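PDB 1S6M: trwC protein from Escherichia coli, which probably nicks and unwinds plasmid DNA for conjugative transfer, this fragment being its N-terminal metal-binding relaxase part. Local coordinates for residues D85-A90 with Q159-A164; G146-E151 with H163-N168. All blocks are in the same frame, centred on the assembly; numbering follows the deposited sequence.

Interaction 1 (D85-A90 with Q159-A164); sequences DLTFSA and QLHTHA. With NI (nickel (II) ion), chain C; nucleotides of chain A.
First torsions of opposite sign aim His-161 and His-163, packed against Ser-89 and Thr-87, at one nickel ion: CG of His-161 sits between its backbone N and carbonyl carbon (chi1 64°), whereas CG of His-163 lies anti to the carbonyl carbon (chi1 -63°). NE2 of His-161 reaches the metal at 2.2 Å and NE2 of His-163 at 2.3 Å; His-150 and two waters also bind it. The other nitrogen of each ring also has partners, firm for His-161 and weak for His-163. ND1 of His-161 donates at 2.8 Å to Gln-159 O, which lies close to the ring plane. ND1 of His-163 makes two weak bonds, at 3.3 Å to OG1 of Thr-87, whose side chain runs alongside, and at 3.5 Å to OD2 of Asp-85, whose carboxylate plane is inclined 56° to the imidazole. On the other face of the sheet, the edge of the Phe-88 ring meets Ala-164, CE1 to CB 4.0 Å, and helix 104-122 covers both. Antiparallel backbone bonds run from Leu-86 with Ala-164 to Ala-90 N with Leu-160 O. At that last end the DNA enters: Gln-159, bent at chi2, extends NE2 to O2 of thymidine DT23 of chain A at 2.9 Å. Water 1 joins the same NE2 to Ser-89 OG, and water 2 donates to both Gln-159 OE1 and Ala-90 O, while Lys-92 bonds OE1 as well. An alanine in place of Gln-159 would probably leave the thymine O2 without this N-H donor and set both bridging waters adrift from strand 158-167. Two histidines one residue apart on the central antiparallel strand, joined by His-150, form the three-histidine metal site known from relaxases of this clan, here with DNA bound beside it.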
loop_
_atom_site.group_PDB
_atom_site.type_symbol
_atom_site.label_atom_id
_atom_site.label_comp_id
_atom_site.label_asym_id
_atom_site.label_seq_id
_atom_site.Cartn_x
_atom_site.Cartn_y
_atom_site.Cartn_z
ATOM N N ASP B 85 2.932 2.341 -7.123
ATOM C CA ASP B 85 2.746 1.941 -5.731
ATOM C C ASP B 85 1.266 1.740 -5.390
ATOM O O ASP B 85 0.452 2.650 -5.562
ATOM C CB ASP B 85 3.353 3.008 -4.796
ATOM C CG ASP B 85 3.302 2.609 -3.308
ATOM O OD1 ASP B 85 2.702 1.562 -2.972
ATOM O OD2 ASP B 85 3.862 3.351 -2.470
ATOM N N LEU B 86 0.916 0.538 -4.944
ATOM C CA LEU B 86 -0.457 0.255 -4.524
ATOM C C LEU B 86 -0.339 0.041 -3.017
ATOM O O LEU B 86 0.257 -0.939 -2.576
ATOM C CB LEU B 86 -1.027 -1.015 -5.191
ATOM C CG LEU B 86 -1.342 -1.039 -6.694
ATOM C CD1 LEU B 86 -2.121 -2.298 -7.031
ATOM C CD2 LEU B 86 -2.161 0.176 -7.083
ATOM N N THR B 87 -0.898 0.963 -2.236
ATOM C CA THR B 87 -0.815 0.882 -0.783
ATOM C C THR B 87 -2.091 0.398 -0.095
ATOM O O THR B 87 -3.116 1.070 -0.138
ATOM C CB THR B 87 -0.413 2.256 -0.188
ATOM O OG1 THR B 87 0.854 2.654 -0.721
ATOM C CG2 THR B 87 -0.310 2.185 1.321
ATOM N N PHE B 88 -2.004 -0.766 0.546
ATOM C CA PHE B 88 -3.132 -1.370 1.263
ATOM C C PHE B 88 -3.104 -1.023 2.759
ATOM O O PHE B 88 -2.116 -1.287 3.437
ATOM C CB PHE B 88 -3.099 -2.902 1.125
ATOM C CG PHE B 88 -3.135 -3.393 -0.297
ATOM C CD1 PHE B 88 -1.989 -3.377 -1.088
ATOM C CD2 PHE B 88 -4.324 -3.869 -0.850
ATOM C CE1 PHE B 88 -2.032 -3.821 -2.415
ATOM C CE2 PHE B 88 -4.371 -4.313 -2.176
ATOM C CZ PHE B 88 -3.227 -4.291 -2.955
ATOM N N SER B 89 -4.191 -0.457 3.275
ATOM C CA SER B 89 -4.253 -0.100 4.694
ATOM C C SER B 89 -5.435 -0.753 5.419
ATOM O O SER B 89 -6.562 -0.732 4.931
ATOM C CB SER B 89 -4.338 1.424 4.855
ATOM O OG SER B 89 -3.159 2.051 4.388
ATOM N N ALA B 90 -5.179 -1.315 6.593
ATOM C CA ALA B 90 -6.244 -1.956 7.354
ATOM C C ALA B 90 -7.039 -0.945 8.177
ATOM O O ALA B 90 -6.588 0.181 8.402
ATOM C CB ALA B 90 -5.662 -3.019 8.270
ATOM N N GLN B 159 -0.577 1.453 12.689
ATOM C CA GLN B 159 -1.139 1.620 11.343
ATOM C C GLN B 159 -0.621 0.542 10.382
ATOM O O GLN B 159 0.325 0.759 9.624
ATOM C CB GLN B 159 -0.777 3.029 10.833
ATOM C CG GLN B 159 -1.283 3.417 9.448
ATOM C CD GLN B 159 -2.798 3.441 9.334
ATOM O OE1 GLN B 159 -3.510 3.447 10.338
ATOM N NE2 GLN B 159 -3.299 3.469 8.104
ATOM N N LEU B 160 -1.246 -0.629 10.429
ATOM C CA LEU B 160 -0.843 -1.751 9.581
ATOM C C LEU B 160 -1.089 -1.488 8.100
ATOM O O LEU B 160 -2.225 -1.282 7.681
ATOM C CB LEU B 160 -1.595 -3.018 10.005
ATOM C CG LEU B 160 -1.247 -4.344 9.319
ATOM C CD1 LEU B 160 0.240 -4.646 9.504
ATOM C CD2 LEU B 160 -2.100 -5.466 9.922
ATOM N N HIS B 161 -0.026 -1.494 7.309
ATOM C CA HIS B 161 -0.162 -1.281 5.874
ATOM C C HIS B 161 0.975 -1.908 5.084
ATOM O O HIS B 161 2.025 -2.229 5.639
ATOM C CB HIS B 161 -0.266 0.219 5.533
ATOM C CG HIS B 161 0.955 1.025 5.864
ATOM N ND1 HIS B 161 1.243 1.503 7.130
ATOM C CD2 HIS B 161 1.940 1.491 5.041
ATOM C CE1 HIS B 161 2.356 2.238 7.056
ATOM N NE2 HIS B 161 2.799 2.250 5.820
ATOM N N THR B 162 0.745 -2.100 3.788
ATOM C CA THR B 162 1.749 -2.666 2.897
ATOM C C THR B 162 1.848 -1.868 1.599
ATOM O O THR B 162 0.838 -1.569 0.959
ATOM C CB THR B 162 1.437 -4.134 2.506
ATOM O OG1 THR B 162 1.488 -4.977 3.662
ATOM C CG2 THR B 162 2.454 -4.633 1.499
ATOM N N HIS B 163 3.075 -1.519 1.230
ATOM C CA HIS B 163 3.342 -0.806 -0.007
ATOM C C HIS B 163 3.691 -1.866 -1.052
ATOM O O HIS B 163 4.749 -2.493 -0.970
ATOM C CB HIS B 163 4.549 0.126 0.145
ATOM C CG HIS B 163 4.360 1.218 1.153
ATOM N ND1 HIS B 163 3.704 2.403 0.887
ATOM C CD2 HIS B 163 4.792 1.295 2.442
ATOM C CE1 HIS B 163 3.756 3.158 1.981
ATOM N NE2 HIS B 163 4.399 2.523 2.931
ATOM N N ALA B 164 2.807 -2.089 -2.016
ATOM C CA ALA B 164 3.097 -3.056 -3.065
ATOM C C ALA B 164 3.655 -2.258 -4.240
ATOM O O ALA B 164 2.906 -1.603 -4.964
ATOM C CB ALA B 164 1.824 -3.808 -3.476
HETATM NI NI NI C . 4.672 3.087 5.107
ATOM P P DT A 23 -11.895 6.285 9.498
ATOM O OP1 DT A 23 -12.265 5.080 10.259
ATOM O OP2 DT A 23 -12.489 7.597 9.873
ATOM O "O5'" DT A 23 -10.299 6.389 9.494
ATOM C "C5'" DT A 23 -9.514 6.518 10.723
ATOM C "C4'" DT A 23 -8.209 5.763 10.611
ATOM O "O4'" DT A 23 -8.451 4.456 10.061
ATOM C "C3'" DT A 23 -7.029 6.376 9.838
ATOM O "O3'" DT A 23 -6.061 6.566 10.898
ATOM C "C2'" DT A 23 -6.372 5.171 9.172
ATOM C "C1'" DT A 23 -7.395 4.047 9.233
ATOM N N1 DT A 23 -7.960 3.425 8.029
ATOM C C2 DT A 23 -7.160 2.955 7.031
ATOM O O2 DT A 23 -5.969 3.176 6.968
ATOM N N3 DT A 23 -7.820 2.211 6.082
ATOM C C4 DT A 23 -9.185 1.925 6.036
ATOM O O4 DT A 23 -9.616 1.196 5.169
ATOM C C5 DT A 23 -9.973 2.533 7.072
ATOM C C7 DT A 23 -11.470 2.308 7.085
ATOM C C6 DT A 23 -9.337 3.252 7.999
ATOM P P DC A 24 -4.873 7.656 10.798
ATOM O OP1 DC A 24 -3.674 7.057 11.431
ATOM O OP2 DC A 24 -5.418 8.937 11.342
ATOM O "O5'" DC A 24 -4.556 7.813 9.242
ATOM C "C5'" DC A 24 -3.399 7.210 8.609
ATOM C "C4'" DC A 24 -3.237 7.723 7.193
ATOM O "O4'" DC A 24 -4.551 7.818 6.590
ATOM C "C3'" DC A 24 -2.608 9.116 7.027
ATOM O "O3'" DC A 24 -1.261 8.931 6.531
ATOM C "C2'" DC A 24 -3.327 9.691 5.814
ATOM C "C1'" DC A 24 -4.630 8.926 5.718
ATOM N N1 DC A 24 -5.925 9.610 5.909
ATOM C C2 DC A 24 -6.414 10.384 4.852
ATOM O O2 DC A 24 -5.681 10.593 3.876
ATOM N N3 DC A 24 -7.668 10.883 4.917
ATOM C C4 DC A 24 -8.415 10.663 5.994
ATOM N N4 DC A 24 -9.660 11.144 5.986
ATOM C C5 DC A 24 -7.918 9.935 7.123
ATOM C C6 DC A 24 -6.672 9.437 7.039
HETATM O O HOH W 1 -1.379 4.095 5.664
HETATM O O HOH W 2 -5.243 1.265 10.615
HETATM O O HOH W 3 3.570 5.023 4.753
HETATM O O HOH W 4 6.378 4.338 4.268
#

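Interaction 2 (G146-E151 with H163-N168); sequences GKFRHE and HAVILN. With NI (nickel (II) ion), chain C.
The beta hairpin of strands 145-152 and 158-167 pairs Phe-148 with His-163 and carries all three histidines of the relaxase metal site: His-150 on one strand, His-161 and His-163 on the other. Two residues past Phe-148, where the backbone is bonded to His-161, His-150 points toward segment 163-168, with CG anti to its carbonyl carbon (chi1 -70°), and ND1 binds the nickel ion at 2.1 Å. The rings of His-150 and His-163 meet obliquely, their planes at 67° and centroids 4.7 Å apart. The two coordinating nitrogens, His-150 ND1 and His-163 NE2, are close because both bind the metal, not through a hydrogen bond. The other ring nitrogen of His-150, NE2, is hydrogen-bonded to Tyr-18 O, which fixes the ring's rotation, and the Tyr-18 ring stacks on His-163. Lys-147 leaves by the opposite face of the sheet, with Ala-164, and its NZ forms a salt bridge with Glu-35. On the metal face, helix 52-59 adds Phe-55 against Phe-148 and Val-165. Reciprocal backbone bonds join Gly-146 and Val-165, with Gly-146 N 2.9 Å from Val-165 O. The Phe-148 ring turns its edge to the hairpin partner, CD1 lying 3.8 Å from His-163 O and CE1 4.3 Å from Val-165 CG2.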
loop_
_atom_site.group_PDB
_atom_site.type_symbol
_atom_site.label_atom_id
_atom_site.label_comp_id
_atom_site.label_asym_id
_atom_site.label_seq_id
_atom_site.Cartn_x
_atom_site.Cartn_y
_atom_site.Cartn_z
ATOM N N GLY B 146 7.510 -5.683 -5.522
ATOM C CA GLY B 146 8.251 -5.663 -4.266
ATOM C C GLY B 146 7.293 -5.241 -3.151
ATOM O O GLY B 146 6.774 -4.127 -3.186
ATOM N N LYS B 147 7.051 -6.110 -2.171
ATOM C CA LYS B 147 6.115 -5.799 -1.084
ATOM C C LYS B 147 6.778 -5.431 0.250
ATOM O O LYS B 147 7.601 -6.179 0.778
ATOM C CB LYS B 147 5.155 -6.977 -0.863
ATOM C CG LYS B 147 4.359 -7.399 -2.109
ATOM C CD LYS B 147 3.343 -8.516 -1.802
ATOM C CE LYS B 147 4.037 -9.768 -1.288
ATOM N NZ LYS B 147 3.146 -10.963 -1.135
ATOM N N PHE B 148 6.399 -4.279 0.798
ATOM C CA PHE B 148 6.963 -3.811 2.060
ATOM C C PHE B 148 5.875 -3.528 3.094
ATOM O O PHE B 148 5.079 -2.608 2.912
ATOM C CB PHE B 148 7.797 -2.545 1.816
ATOM C CG PHE B 148 8.848 -2.703 0.740
ATOM C CD1 PHE B 148 8.546 -2.439 -0.596
ATOM C CD2 PHE B 148 10.131 -3.158 1.060
ATOM C CE1 PHE B 148 9.506 -2.615 -1.600
ATOM C CE2 PHE B 148 11.099 -3.340 0.066
ATOM C CZ PHE B 148 10.784 -3.072 -1.270
ATOM N N ARG B 149 5.847 -4.321 4.167
ATOM C CA ARG B 149 4.870 -4.167 5.250
ATOM C C ARG B 149 5.404 -3.212 6.339
ATOM O O ARG B 149 6.535 -3.364 6.798
ATOM C CB ARG B 149 4.555 -5.536 5.868
ATOM C CG ARG B 149 3.340 -5.553 6.799
ATOM C CD ARG B 149 3.102 -6.945 7.380
ATOM N NE ARG B 149 4.200 -7.354 8.248
ATOM C CZ ARG B 149 4.705 -8.584 8.299
ATOM N NH1 ARG B 149 5.707 -8.855 9.122
ATOM N NH2 ARG B 149 4.214 -9.542 7.525
ATOM N N HIS B 150 4.575 -2.245 6.739
ATOM C CA HIS B 150 4.908 -1.232 7.747
ATOM C C HIS B 150 3.922 -1.302 8.927
ATOM O O HIS B 150 2.846 -1.888 8.807
ATOM C CB HIS B 150 4.892 0.178 7.100
ATOM C CG HIS B 150 6.027 0.414 6.149
ATOM N ND1 HIS B 150 6.147 1.560 5.374
ATOM C CD2 HIS B 150 7.081 -0.401 5.888
ATOM C CE1 HIS B 150 7.265 1.419 4.657
ATOM N NE2 HIS B 150 7.850 0.249 4.948
ATOM N N GLU B 151 4.276 -0.696 10.060
ATOM C CA GLU B 151 3.404 -0.746 11.230
ATOM C C GLU B 151 2.997 0.577 11.898
ATOM O O GLU B 151 2.146 0.564 12.783
ATOM C CB GLU B 151 4.024 -1.667 12.294
ATOM C CG GLU B 151 4.312 -3.096 11.823
ATOM C CD GLU B 151 4.942 -3.959 12.917
ATOM O OE1 GLU B 151 5.266 -3.414 13.991
ATOM O OE2 GLU B 151 5.119 -5.180 12.698
ATOM N N HIS B 163 3.075 -1.519 1.230
ATOM C CA HIS B 163 3.342 -0.806 -0.007
ATOM C C HIS B 163 3.691 -1.866 -1.052
ATOM O O HIS B 163 4.749 -2.493 -0.970
ATOM C CB HIS B 163 4.549 0.126 0.145
ATOM C CG HIS B 163 4.360 1.218 1.153
ATOM N ND1 HIS B 163 3.704 2.403 0.887
ATOM C CD2 HIS B 163 4.792 1.295 2.442
ATOM C CE1 HIS B 163 3.756 3.158 1.981
ATOM N NE2 HIS B 163 4.399 2.523 2.931
ATOM N N ALA B 164 2.807 -2.089 -2.016
ATOM C CA ALA B 164 3.097 -3.056 -3.065
ATOM C C ALA B 164 3.655 -2.258 -4.240
ATOM O O ALA B 164 2.906 -1.603 -4.964
ATOM C CB ALA B 164 1.824 -3.808 -3.476
ATOM N N VAL B 165 4.975 -2.296 -4.416
ATOM C CA VAL B 165 5.592 -1.560 -5.505
ATOM C C VAL B 165 5.718 -2.396 -6.776
ATOM O O VAL B 165 6.573 -3.274 -6.874
ATOM C CB VAL B 165 6.993 -1.010 -5.103
ATOM C CG1 VAL B 165 7.602 -0.228 -6.263
ATOM C CG2 VAL B 165 6.868 -0.101 -3.879
ATOM N N ILE B 166 4.845 -2.110 -7.742
ATOM C CA ILE B 166 4.828 -2.793 -9.030
ATOM C C ILE B 166 5.821 -2.101 -9.954
ATOM O O ILE B 166 5.663 -0.925 -10.264
ATOM C CB ILE B 166 3.428 -2.717 -9.691
ATOM C CG1 ILE B 166 2.377 -3.357 -8.783
ATOM C CG2 ILE B 166 3.446 -3.417 -11.036
ATOM C CD1 ILE B 166 0.953 -3.098 -9.234
ATOM N N LEU B 167 6.843 -2.821 -10.400
ATOM C CA LEU B 167 7.830 -2.208 -11.283
ATOM C C LEU B 167 7.311 -2.018 -12.705
ATOM O O LEU B 167 6.482 -2.784 -13.187
ATOM C CB LEU B 167 9.119 -3.031 -11.263
ATOM C CG LEU B 167 9.732 -2.923 -9.857
ATOM C CD1 LEU B 167 9.995 -4.292 -9.280
ATOM C CD2 LEU B 167 10.996 -2.088 -9.915
ATOM N N ASN B 168 7.806 -0.978 -13.364
ATOM C CA ASN B 168 7.391 -0.648 -14.719
ATOM C C ASN B 168 7.959 -1.609 -15.779
ATOM O O ASN B 168 8.748 -1.201 -16.627
ATOM C CB ASN B 168 7.818 0.791 -15.038
ATOM C CG ASN B 168 7.076 1.370 -16.228
ATOM O OD1 ASN B 168 7.377 2.471 -16.699
ATOM N ND2 ASN B 168 6.089 0.633 -16.712
HETATM NI NI NI C . 4.672 3.087 5.107
HETATM O O HOH W 3 3.570 5.023 4.753
HETATM O O HOH W 4 6.378 4.338 4.268
#

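From the N terminus, segment 85-90 comes first, and interaction 1 closes a long loop when the chain returns at 159-164, after helices 92-99 and 104-122, the small two-stranded sheet 126-139 and strand 145-152. Segment 146-151 lies inside that loop, and interaction 2 closes a short hairpin on 163-168. Because its last segment runs past 164, the two spans cross slightly instead of nesting fully, sharing His-163 and Ala-164. Strand 158-167 is the middle of the five-stranded antiparallel sheet. Interaction 1 ties it to 81-89 and so toward edge strand 2-8, interaction 2 to 145-152 and so toward edge strand 34-37, and both meet at the nickel ion.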